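Side-chain contacts in M32 carboxypeptidase (Chitinophagaceae bacterium, PDB 7A03), which probably removes amino acids one at a time from the C-terminus of peptides, as a metal-dependent carboxypeptidase of the M32 family: residues 31-36 against 228-233; 219-224 against 314-319. One frame throughout, in Å; residues are numbered along the deposited sequence.

Contact 1 (31-36 against 228-233); sequences LGWDQE and AGRQDI. With CIT (citric acid), chain G.
Trp33 reaches from the last turns of helix 9-37 to Asp232 on strand 229-233, whose axis passes 10.2 Å from that of the helical segment at its closest, the two running at 43° to each other. The backbones are nearest at their C-terminal ends, where the CA atoms of Glu36 and Ile233 stand 8.6 Å apart; the tryptophan crosses nearly a turn earlier. Its indole swings out from the helix, CG lying anti to the backbone N (chi1 168°), until the CZ2 corner lies 3.4 Å from Asp232 OD2. The carboxylate oxygen sits at the ring edge, close to the indole plane, while the two planes are turned 72° apart. A water beside this edge accepts from Trp33 NE1 at 2.8 Å and donates to Asp232 OD2 at 2.7 Å, linking helix to strand where no direct hydrogen bond does. Two residues back along the strand, on the same side, Arg230 grips the carboxylate side-on, with NE on Asp232 OD2 at 2.7 Å and NH2 on Asp232 OD1 at 2.8 Å. The NE bond uses the syn lone pair of OD2, and both oxygens lie near the guanidinium plane. OD1 also bonds the hydroxyl of Tyr38, just beyond the helix, and Arg248 of the adjoining strand makes a cation-pi contact with the indole. A citrate, probably from the crystallisation liquor, takes a hydrogen bond from Gln231 N and lays its C1 over one guanidinium face of Arg230. Replacing Asp232 by an alanine is likely to leave that guanidinium without its mate, and the water and Tyr38 hydroxyl without this partner. One buried carboxylate thus joins salt bridge, tyrosine hydroxyl and water at a helix-to-sheet junction, and the neighbouring arginine is likely to stabilise its negative charge.

Contact 2 (219-224 against 314-319); sequences LRQMGY and WKFQYP. With GOL (glycerol), chain D.
Gln221 and Gln317 meet amide to amide from opposite directions, joining the end of helix 208-222 to helix 311-324. Gln317 NE2 donates to Gln221 OE1 at 2.7 Å; the bond is moderately bent, with 147° at the hydrogen, and lies in the carbonyl plane of the acceptor. The amide planes are only 15° apart. A glycerol, probably from the crystallisation liquor, closes the other side of the pair: its O3 accepts from Gln221 NE2 at 3.0 Å and donates to Gln317 OE1 at 2.6 Å. The Phe316 ring turns its edge to Gln221 OE1, with CE2 4.3 Å away. Gln221 reaches across with its chain extended beyond CG, while a bend at chi2 (-70°) helps bring the Gln317 amide nearly into the same plane.

Farther out, Tyr452 bonds Gln317 NE2 through its hydroxyl and touches Gln221 and Phe316, while Arg320 and Asp217 hold the glycerol. Just past Gln221, a Schellman motif at Gly223 ends the first helix. Glycerol O3 takes the place of a second amide-amide hydrogen bond, and in the crystal the matched donors and acceptors probably hold both amides against a flip; the protein's own link is the direct NE2-OE1 bond, made with little buried surface.

Contacts 1 and 2 lie 23 Å apart between centres but are joined through the chain, since helix 208-222 leads into strand 229-233. Tyr224, from the turn between them, probably bonds its hydroxyl to Arg230 O, and Leu219 packs on Gln231. Both contacts are partly buried and away from the centre of the chain, contact 2 the farther out. Contact 1 sets a helix against an outermost strand of the small sheet, through an aromatic edge and a bridging water on a carboxylate whose salt bridge lies within the strand; contact 2 joins two helices through neutral amides. Each holds a molecule probably from the crystallisation liquor, but only the glycerol bridges the two segments of its contact.

Contact 1 (31-36 against 228-233)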
ATOM      1  N   LEU A  31     -10.825 -13.507  11.235  1.00 10.50           N
ATOM      2  CA  LEU A  31     -10.377 -13.362  12.617  1.00 11.35           C
ATOM      3  C   LEU A  31      -9.568 -12.079  12.811  1.00 10.07           C
ATOM      4  O   LEU A  31      -9.688 -11.406  13.841  1.00 12.11           O
ATOM      5  CB  LEU A  31      -9.597 -14.611  13.055  1.00 12.77           C
ATOM      6  CG  LEU A  31     -10.454 -15.699  13.714  1.00 11.39           C
ATOM      7  CD1 LEU A  31     -11.514 -16.257  12.759  1.00 13.75           C
ATOM      8  CD2 LEU A  31      -9.529 -16.814  14.254  1.00 14.02           C
ATOM      9  N   GLY A  32      -8.762 -11.695  11.816  1.00 11.99           N
ATOM     10  CA  GLY A  32      -7.988 -10.464  11.959  1.00 10.78           C
ATOM     11  C   GLY A  32      -8.842  -9.214  11.813  1.00 10.83           C
ATOM     12  O   GLY A  32      -8.611  -8.194  12.492  1.00 12.34           O
ATOM     13  N   TRP A  33      -9.879  -9.296  10.979  1.00 11.05           N
ATOM     14  CA  TRP A  33     -10.803  -8.182  10.829  1.00 11.07           C
ATOM     15  C   TRP A  33     -11.551  -7.956  12.130  1.00 10.41           C
ATOM     16  O   TRP A  33     -11.640  -6.820  12.629  1.00 11.35           O
ATOM     17  CB  TRP A  33     -11.776  -8.476   9.687  1.00 14.29           C
ATOM     18  CG  TRP A  33     -12.932  -7.527   9.632  1.00 12.76           C
ATOM     19  CD1 TRP A  33     -12.969  -6.316   9.009  1.00 11.82           C
ATOM     20  CD2 TRP A  33     -14.224  -7.699  10.243  1.00 11.42           C
ATOM     21  NE1 TRP A  33     -14.198  -5.721   9.184  1.00 12.99           N
ATOM     22  CE2 TRP A  33     -14.991  -6.559   9.931  1.00 10.77           C
ATOM     23  CE3 TRP A  33     -14.815  -8.720  11.000  1.00  9.60           C
ATOM     24  CZ2 TRP A  33     -16.315  -6.395  10.369  1.00 10.81           C
ATOM     25  CZ3 TRP A  33     -16.121  -8.553  11.439  1.00 12.15           C
ATOM     26  CH2 TRP A  33     -16.861  -7.410  11.118  1.00 10.42           C
ATOM     27  N   ASP A  34     -12.028  -9.056  12.734  1.00  9.86           N
ATOM     28  CA  ASP A  34     -12.734  -8.935  13.998  1.00 10.57           C
ATOM     29  C   ASP A  34     -11.799  -8.446  15.096  1.00 10.07           C
ATOM     30  O   ASP A  34     -12.197  -7.642  15.949  1.00 10.46           O
ATOM     31  CB  ASP A  34     -13.365 -10.279  14.346  1.00 11.46           C
ATOM     32  CG  ASP A  34     -14.051 -10.260  15.683  1.00 11.31           C
ATOM     33  OD1 ASP A  34     -15.179  -9.711  15.769  1.00 12.01           O
ATOM     34  OD2 ASP A  34     -13.437 -10.781  16.642  1.00 12.17           O
ATOM     35  N   GLN A  35     -10.540  -8.890  15.056  1.00 11.43           N
ATOM     36  CA  GLN A  35      -9.536  -8.422  16.000  1.00 14.02           C
ATOM     37  C   GLN A  35      -9.424  -6.906  15.975  1.00 11.89           C
ATOM     38  O   GLN A  35      -9.215  -6.279  17.018  1.00 14.65           O
ATOM     39  CB  GLN A  35      -8.200  -9.061  15.635  1.00 13.37           C
ATOM     40  CG  GLN A  35      -7.013  -8.734  16.515  1.00 16.58           C
ATOM     41  CD  GLN A  35      -5.834  -9.633  16.142  1.00 21.54           C
ATOM     42  OE1 GLN A  35      -5.380  -9.622  14.999  1.00 28.78           O
ATOM     43  NE2 GLN A  35      -5.360 -10.431  17.090  1.00 29.46           N
ATOM     44  N   GLU A  36      -9.556  -6.303  14.788  1.00 11.06           N
ATOM     45  CA  GLU A  36      -9.466  -4.850  14.688  1.00 15.10           C
ATOM     46  C   GLU A  36     -10.780  -4.128  14.951  1.00 14.88           C
ATOM     47  O   GLU A  36     -10.770  -2.903  15.156  1.00 17.31           O
ATOM     48  CB  GLU A  36      -8.957  -4.433  13.300  1.00 17.02           C
ATOM     49  CG  GLU A  36      -7.528  -4.928  12.993  1.00 17.76           C
ATOM     50  CD  GLU A  36      -6.509  -4.399  13.983  1.00 21.60           C
ATOM     51  OE1 GLU A  36      -6.552  -3.192  14.313  1.00 20.01           O
ATOM     52  OE2 GLU A  36      -5.661  -5.194  14.436  1.00 24.97           O
ATOM     53  N   ALA A 228     -21.794  -6.509  -0.956  1.00 12.52           N
ATOM     54  CA  ALA A 228     -20.607  -7.355  -1.018  1.00 12.67           C
ATOM     55  C   ALA A 228     -19.484  -6.740  -0.197  1.00 11.39           C
ATOM     56  O   ALA A 228     -18.293  -6.946  -0.485  1.00 11.88           O
ATOM     57  CB  ALA A 228     -20.172  -7.568  -2.465  1.00 13.22           C
ATOM     58  N   GLY A 229     -19.856  -5.970   0.813  1.00 12.08           N
ATOM     59  CA  GLY A 229     -18.895  -5.281   1.646  1.00 11.63           C
ATOM     60  C   GLY A 229     -19.627  -4.487   2.695  1.00 12.78           C
ATOM     61  O   GLY A 229     -20.867  -4.498   2.770  1.00 16.16           O
ATOM     62  N   ARG A 230     -18.840  -3.810   3.516  1.00 13.64           N
ATOM     63  CA  ARG A 230     -19.351  -2.974   4.590  1.00 13.27           C
ATOM     64  C   ARG A 230     -18.185  -2.182   5.147  1.00 11.25           C
ATOM     65  O   ARG A 230     -17.012  -2.523   4.920  1.00 12.96           O
ATOM     66  CB  ARG A 230     -20.006  -3.820   5.703  1.00 11.77           C
ATOM     67  CG  ARG A 230     -19.062  -4.832   6.358  1.00 12.85           C
ATOM     68  CD  ARG A 230     -19.697  -5.465   7.651  1.00 14.16           C
ATOM     69  NE  ARG A 230     -19.885  -4.444   8.680  1.00 12.71           N
ATOM     70  CZ  ARG A 230     -21.060  -3.900   8.990  1.00 15.32           C
ATOM     71  NH1 ARG A 230     -22.174  -4.328   8.399  1.00 18.52           N
ATOM     72  NH2 ARG A 230     -21.111  -2.956   9.914  1.00 15.41           N
ATOM     73  N   GLN A 231     -18.513  -1.129   5.883  1.00 12.38           N
ATOM     74  CA  GLN A 231     -17.541  -0.289   6.559  1.00 11.67           C
ATOM     75  C   GLN A 231     -17.755  -0.356   8.064  1.00 12.12           C
ATOM     76  O   GLN A 231     -18.903  -0.367   8.539  1.00 13.91           O
ATOM     77  CB  GLN A 231     -17.633   1.184   6.118  1.00 11.57           C
ATOM     78  CG  GLN A 231     -16.589   2.070   6.805  1.00 13.30           C
ATOM     79  CD  GLN A 231     -16.576   3.503   6.297  1.00 16.01           C
ATOM     80  OE1 GLN A 231     -17.444   4.314   6.663  1.00 18.12           O
ATOM     81  NE2 GLN A 231     -15.573   3.839   5.501  1.00 10.15           N
ATOM     82  N   ASP A 232     -16.647  -0.341   8.801  1.00 13.31           N
ATOM     83  CA  ASP A 232     -16.648  -0.294  10.255  1.00 11.58           C
ATOM     84  C   ASP A 232     -15.537   0.648  10.699  1.00 16.32           C
ATOM     85  O   ASP A 232     -14.722   1.104   9.892  1.00 16.48           O
ATOM     86  CB  ASP A 232     -16.468  -1.698  10.865  1.00 13.08           C
ATOM     87  CG  ASP A 232     -17.625  -2.618  10.531  1.00 12.38           C
ATOM     88  OD1 ASP A 232     -18.656  -2.541  11.245  1.00 16.17           O
ATOM     89  OD2 ASP A 232     -17.533  -3.376   9.537  1.00 13.18           O
ATOM     90  N   ILE A 233     -15.541   0.992  11.971  1.00 13.60           N
ATOM     91  CA  ILE A 233     -14.490   1.820  12.567  1.00 13.75           C
ATOM     92  C   ILE A 233     -13.355   0.928  13.052  1.00 14.07           C
ATOM     93  O   ILE A 233     -13.585  -0.127  13.660  1.00 16.75           O
ATOM     94  CB  ILE A 233     -15.055   2.656  13.736  1.00 16.13           C
ATOM     95  CG1 ILE A 233     -16.140   3.615  13.252  1.00 14.55           C
ATOM     96  CG2 ILE A 233     -13.931   3.419  14.441  1.00 18.47           C
ATOM     97  CD1 ILE A 233     -15.609   4.820  12.463  1.00 19.48           C
TER
HETATM   98  C1  CIT G 605     -22.068   0.010   6.850  1.00 30.16           C
HETATM   99  O1  CIT G 605     -21.615   0.087   8.014  1.00 30.70           O
HETATM  100  O2  CIT G 605     -21.399  -0.590   5.977  1.00 24.89           O
HETATM  101  C2  CIT G 605     -23.407   0.630   6.519  1.00 35.25           C
HETATM  102  O   HOH W   1     -15.313  -3.522   7.963  1.00 12.94           O

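Contact 2 (219-224 against 314-319)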
ATOM      1  N   LEU A 219     -18.343   6.309  -0.883  1.00 12.16           N
ATOM      2  CA  LEU A 219     -18.055   4.946  -1.315  1.00 12.22           C
ATOM      3  C   LEU A 219     -19.122   4.427  -2.276  1.00 13.43           C
ATOM      4  O   LEU A 219     -18.798   3.818  -3.305  1.00 13.48           O
ATOM      5  CB  LEU A 219     -17.956   4.032  -0.095  1.00 13.72           C
ATOM      6  CG  LEU A 219     -16.702   4.220   0.778  1.00 12.50           C
ATOM      7  CD1 LEU A 219     -16.905   3.524   2.131  1.00 12.94           C
ATOM      8  CD2 LEU A 219     -15.504   3.668   0.020  1.00 13.64           C
ATOM      9  N   ARG A 220     -20.398   4.679  -1.968  1.00 14.35           N
ATOM     10  CA  ARG A 220     -21.469   4.293  -2.879  1.00 16.69           C
ATOM     11  C   ARG A 220     -21.274   4.944  -4.244  1.00 12.23           C
ATOM     12  O   ARG A 220     -21.348   4.281  -5.286  1.00 13.92           O
ATOM     13  CB  ARG A 220     -22.813   4.715  -2.275  1.00 17.94           C
ATOM     14  CG  ARG A 220     -24.003   3.921  -2.779  1.00 35.28           C
ATOM     15  CD  ARG A 220     -24.485   2.951  -1.710  1.00 46.27           C
ATOM     16  NE  ARG A 220     -24.867   3.637  -0.479  1.00 48.99           N
ATOM     17  CZ  ARG A 220     -25.356   3.021   0.594  1.00 49.51           C
ATOM     18  NH1 ARG A 220     -25.520   1.706   0.583  1.00 46.35           N
ATOM     19  NH2 ARG A 220     -25.683   3.719   1.675  1.00 46.57           N
ATOM     20  N   GLN A 221     -20.998   6.248  -4.254  1.00 14.14           N
ATOM     21  CA  GLN A 221     -20.853   6.958  -5.519  1.00 13.79           C
ATOM     22  C   GLN A 221     -19.657   6.453  -6.315  1.00 13.76           C
ATOM     23  O   GLN A 221     -19.698   6.445  -7.552  1.00 15.06           O
ATOM     24  CB  GLN A 221     -20.735   8.457  -5.271  1.00 13.53           C
ATOM     25  CG  GLN A 221     -21.997   9.088  -4.670  1.00 15.28           C
ATOM     26  CD  GLN A 221     -21.752  10.513  -4.208  1.00 14.93           C
ATOM     27  OE1 GLN A 221     -20.935  11.220  -4.796  1.00 18.64           O
ATOM     28  NE2 GLN A 221     -22.447  10.935  -3.159  1.00 17.20           N
ATOM     29  N   MET A 222     -18.594   6.016  -5.626  1.00 14.31           N
ATOM     30  CA  MET A 222     -17.430   5.464  -6.320  1.00 13.74           C
ATOM     31  C   MET A 222     -17.753   4.139  -6.993  1.00 14.42           C
ATOM     32  O   MET A 222     -17.110   3.779  -7.987  1.00 15.37           O
ATOM     33  CB  MET A 222     -16.268   5.263  -5.345  1.00 13.34           C
ATOM     34  CG  MET A 222     -15.586   6.556  -4.902  1.00 14.17           C
ATOM     35  SD  MET A 222     -14.590   6.325  -3.420  1.00 14.60           S
ATOM     36  CE  MET A 222     -13.257   5.272  -4.022  1.00 12.88           C
ATOM     37  N   GLY A 223     -18.733   3.401  -6.467  1.00 13.96           N
ATOM     38  CA  GLY A 223     -19.097   2.106  -7.024  1.00 14.43           C
ATOM     39  C   GLY A 223     -18.893   0.940  -6.067  1.00 11.75           C
ATOM     40  O   GLY A 223     -18.982  -0.213  -6.491  1.00 14.30           O
ATOM     41  N   TYR A 224     -18.607   1.215  -4.798  1.00 13.17           N
ATOM     42  CA  TYR A 224     -18.436   0.144  -3.821  1.00 10.85           C
ATOM     43  C   TYR A 224     -19.765  -0.577  -3.621  1.00 16.12           C
ATOM     44  O   TYR A 224     -20.807   0.055  -3.406  1.00 17.25           O
ATOM     45  CB  TYR A 224     -17.972   0.770  -2.512  1.00 14.51           C
ATOM     46  CG  TYR A 224     -17.628  -0.175  -1.368  1.00 12.11           C
ATOM     47  CD1 TYR A 224     -16.919  -1.342  -1.583  1.00 13.37           C
ATOM     48  CD2 TYR A 224     -17.993   0.148  -0.066  1.00 14.03           C
ATOM     49  CE1 TYR A 224     -16.596  -2.182  -0.511  1.00 13.49           C
ATOM     50  CE2 TYR A 224     -17.673  -0.673   0.995  1.00 15.08           C
ATOM     51  CZ  TYR A 224     -16.984  -1.833   0.758  1.00 12.14           C
ATOM     52  OH  TYR A 224     -16.660  -2.642   1.827  1.00 13.01           O
ATOM     53  N   TRP A 314     -13.920  18.233  -6.793  1.00 13.82           N
ATOM     54  CA  TRP A 314     -14.525  19.156  -5.851  1.00 13.91           C
ATOM     55  C   TRP A 314     -15.503  20.141  -6.491  1.00 14.22           C
ATOM     56  O   TRP A 314     -16.347  20.671  -5.774  1.00 15.74           O
ATOM     57  CB  TRP A 314     -13.464  19.780  -4.924  1.00 15.50           C
ATOM     58  CG  TRP A 314     -12.976  18.724  -3.996  1.00 13.53           C
ATOM     59  CD1 TRP A 314     -11.808  18.002  -4.081  1.00 13.83           C
ATOM     60  CD2 TRP A 314     -13.705  18.175  -2.901  1.00 13.25           C
ATOM     61  NE1 TRP A 314     -11.756  17.063  -3.075  1.00 13.07           N
ATOM     62  CE2 TRP A 314     -12.904  17.154  -2.330  1.00 12.97           C
ATOM     63  CE3 TRP A 314     -14.946  18.461  -2.326  1.00 15.60           C
ATOM     64  CZ2 TRP A 314     -13.319  16.408  -1.228  1.00 14.44           C
ATOM     65  CZ3 TRP A 314     -15.351  17.731  -1.223  1.00 18.17           C
ATOM     66  CH2 TRP A 314     -14.544  16.718  -0.680  1.00 13.22           C
ATOM     67  N   LYS A 315     -15.474  20.338  -7.811  1.00 14.49           N
ATOM     68  CA  LYS A 315     -16.504  21.169  -8.430  1.00 15.78           C
ATOM     69  C   LYS A 315     -17.894  20.614  -8.146  1.00 16.52           C
ATOM     70  O   LYS A 315     -18.829  21.373  -7.880  1.00 20.27           O
ATOM     71  CB  LYS A 315     -16.276  21.259  -9.929  1.00 17.12           C
ATOM     72  CG  LYS A 315     -15.121  22.151 -10.314  1.00 21.11           C
ATOM     73  CD  LYS A 315     -14.933  22.200 -11.819  1.00 23.19           C
ATOM     74  CE  LYS A 315     -13.575  22.759 -12.198  1.00 30.00           C
ATOM     75  NZ  LYS A 315     -13.414  22.777 -13.680  1.00 35.03           N
ATOM     76  N   PHE A 316     -18.040  19.290  -8.173  1.00 15.83           N
ATOM     77  CA  PHE A 316     -19.302  18.655  -7.823  1.00 19.06           C
ATOM     78  C   PHE A 316     -19.433  18.425  -6.325  1.00 14.90           C
ATOM     79  O   PHE A 316     -20.499  18.681  -5.744  1.00 17.82           O
ATOM     80  CB  PHE A 316     -19.430  17.326  -8.580  1.00 17.91           C
ATOM     81  CG  PHE A 316     -20.663  16.536  -8.232  1.00 17.57           C
ATOM     82  CD1 PHE A 316     -21.864  16.795  -8.877  1.00 20.56           C
ATOM     83  CD2 PHE A 316     -20.619  15.520  -7.291  1.00 16.95           C
ATOM     84  CE1 PHE A 316     -22.993  16.071  -8.580  1.00 20.00           C
ATOM     85  CE2 PHE A 316     -21.760  14.786  -6.976  1.00 18.26           C
ATOM     86  CZ  PHE A 316     -22.952  15.064  -7.631  1.00 20.45           C
ATOM     87  N   GLN A 317     -18.376  17.940  -5.669  1.00 14.11           N
ATOM     88  CA  GLN A 317     -18.532  17.550  -4.272  1.00 15.75           C
ATOM     89  C   GLN A 317     -18.563  18.733  -3.303  1.00 14.22           C
ATOM     90  O   GLN A 317     -19.203  18.643  -2.252  1.00 16.10           O
ATOM     91  CB  GLN A 317     -17.465  16.532  -3.864  1.00 17.18           C
ATOM     92  CG  GLN A 317     -17.613  15.163  -4.525  1.00 14.45           C
ATOM     93  CD  GLN A 317     -18.827  14.373  -4.038  1.00 12.94           C
ATOM     94  OE1 GLN A 317     -19.473  14.732  -3.045  1.00 16.34           O
ATOM     95  NE2 GLN A 317     -19.127  13.288  -4.729  1.00 14.93           N
ATOM     96  N   TYR A 318     -17.895  19.845  -3.610  1.00 15.58           N
ATOM     97  CA  TYR A 318     -17.794  20.916  -2.622  1.00 17.01           C
ATOM     98  C   TYR A 318     -19.140  21.503  -2.219  1.00 17.14           C
ATOM     99  O   TYR A 318     -19.382  21.633  -1.008  1.00 16.31           O
ATOM    100  CB  TYR A 318     -16.763  21.986  -3.019  1.00 14.19           C
ATOM    101  CG  TYR A 318     -16.512  22.919  -1.851  1.00 14.28           C
ATOM    102  CD1 TYR A 318     -15.987  22.428  -0.663  1.00 17.06           C
ATOM    103  CD2 TYR A 318     -16.848  24.276  -1.914  1.00 14.85           C
ATOM    104  CE1 TYR A 318     -15.790  23.247   0.431  1.00 15.97           C
ATOM    105  CE2 TYR A 318     -16.638  25.110  -0.821  1.00 18.78           C
ATOM    106  CZ  TYR A 318     -16.105  24.586   0.345  1.00 17.59           C
ATOM    107  OH  TYR A 318     -15.893  25.364   1.462  1.00 20.53           O
ATOM    108  N   PRO A 319     -20.038  21.887  -3.134  1.00 17.14           N
ATOM    109  CA  PRO A 319     -21.334  22.411  -2.673  1.00 19.51           C
ATOM    110  C   PRO A 319     -22.086  21.418  -1.807  1.00 19.47           C
ATOM    111  O   PRO A 319     -22.771  21.816  -0.849  1.00 19.14           O
ATOM    112  CB  PRO A 319     -22.078  22.727  -3.980  1.00 17.40           C
ATOM    113  CG  PRO A 319     -21.015  22.798  -5.028  1.00 23.63           C
ATOM    114  CD  PRO A 319     -19.941  21.863  -4.605  1.00 18.05           C
TER
HETATM  115  C1  GOL D 602     -22.940  14.732   0.264  1.00 17.87           C
HETATM  116  O1  GOL D 602     -23.919  14.777   1.286  1.00 21.80           O
HETATM  117  C2  GOL D 602     -22.613  13.232   0.034  1.00 19.83           C
HETATM  118  O2  GOL D 602     -23.645  12.542  -0.601  1.00 20.31           O
HETATM  119  C3  GOL D 602     -21.286  13.216  -0.793  1.00 19.50           C
HETATM  120  O3  GOL D 602     -21.559  13.593  -2.110  1.00 17.38           O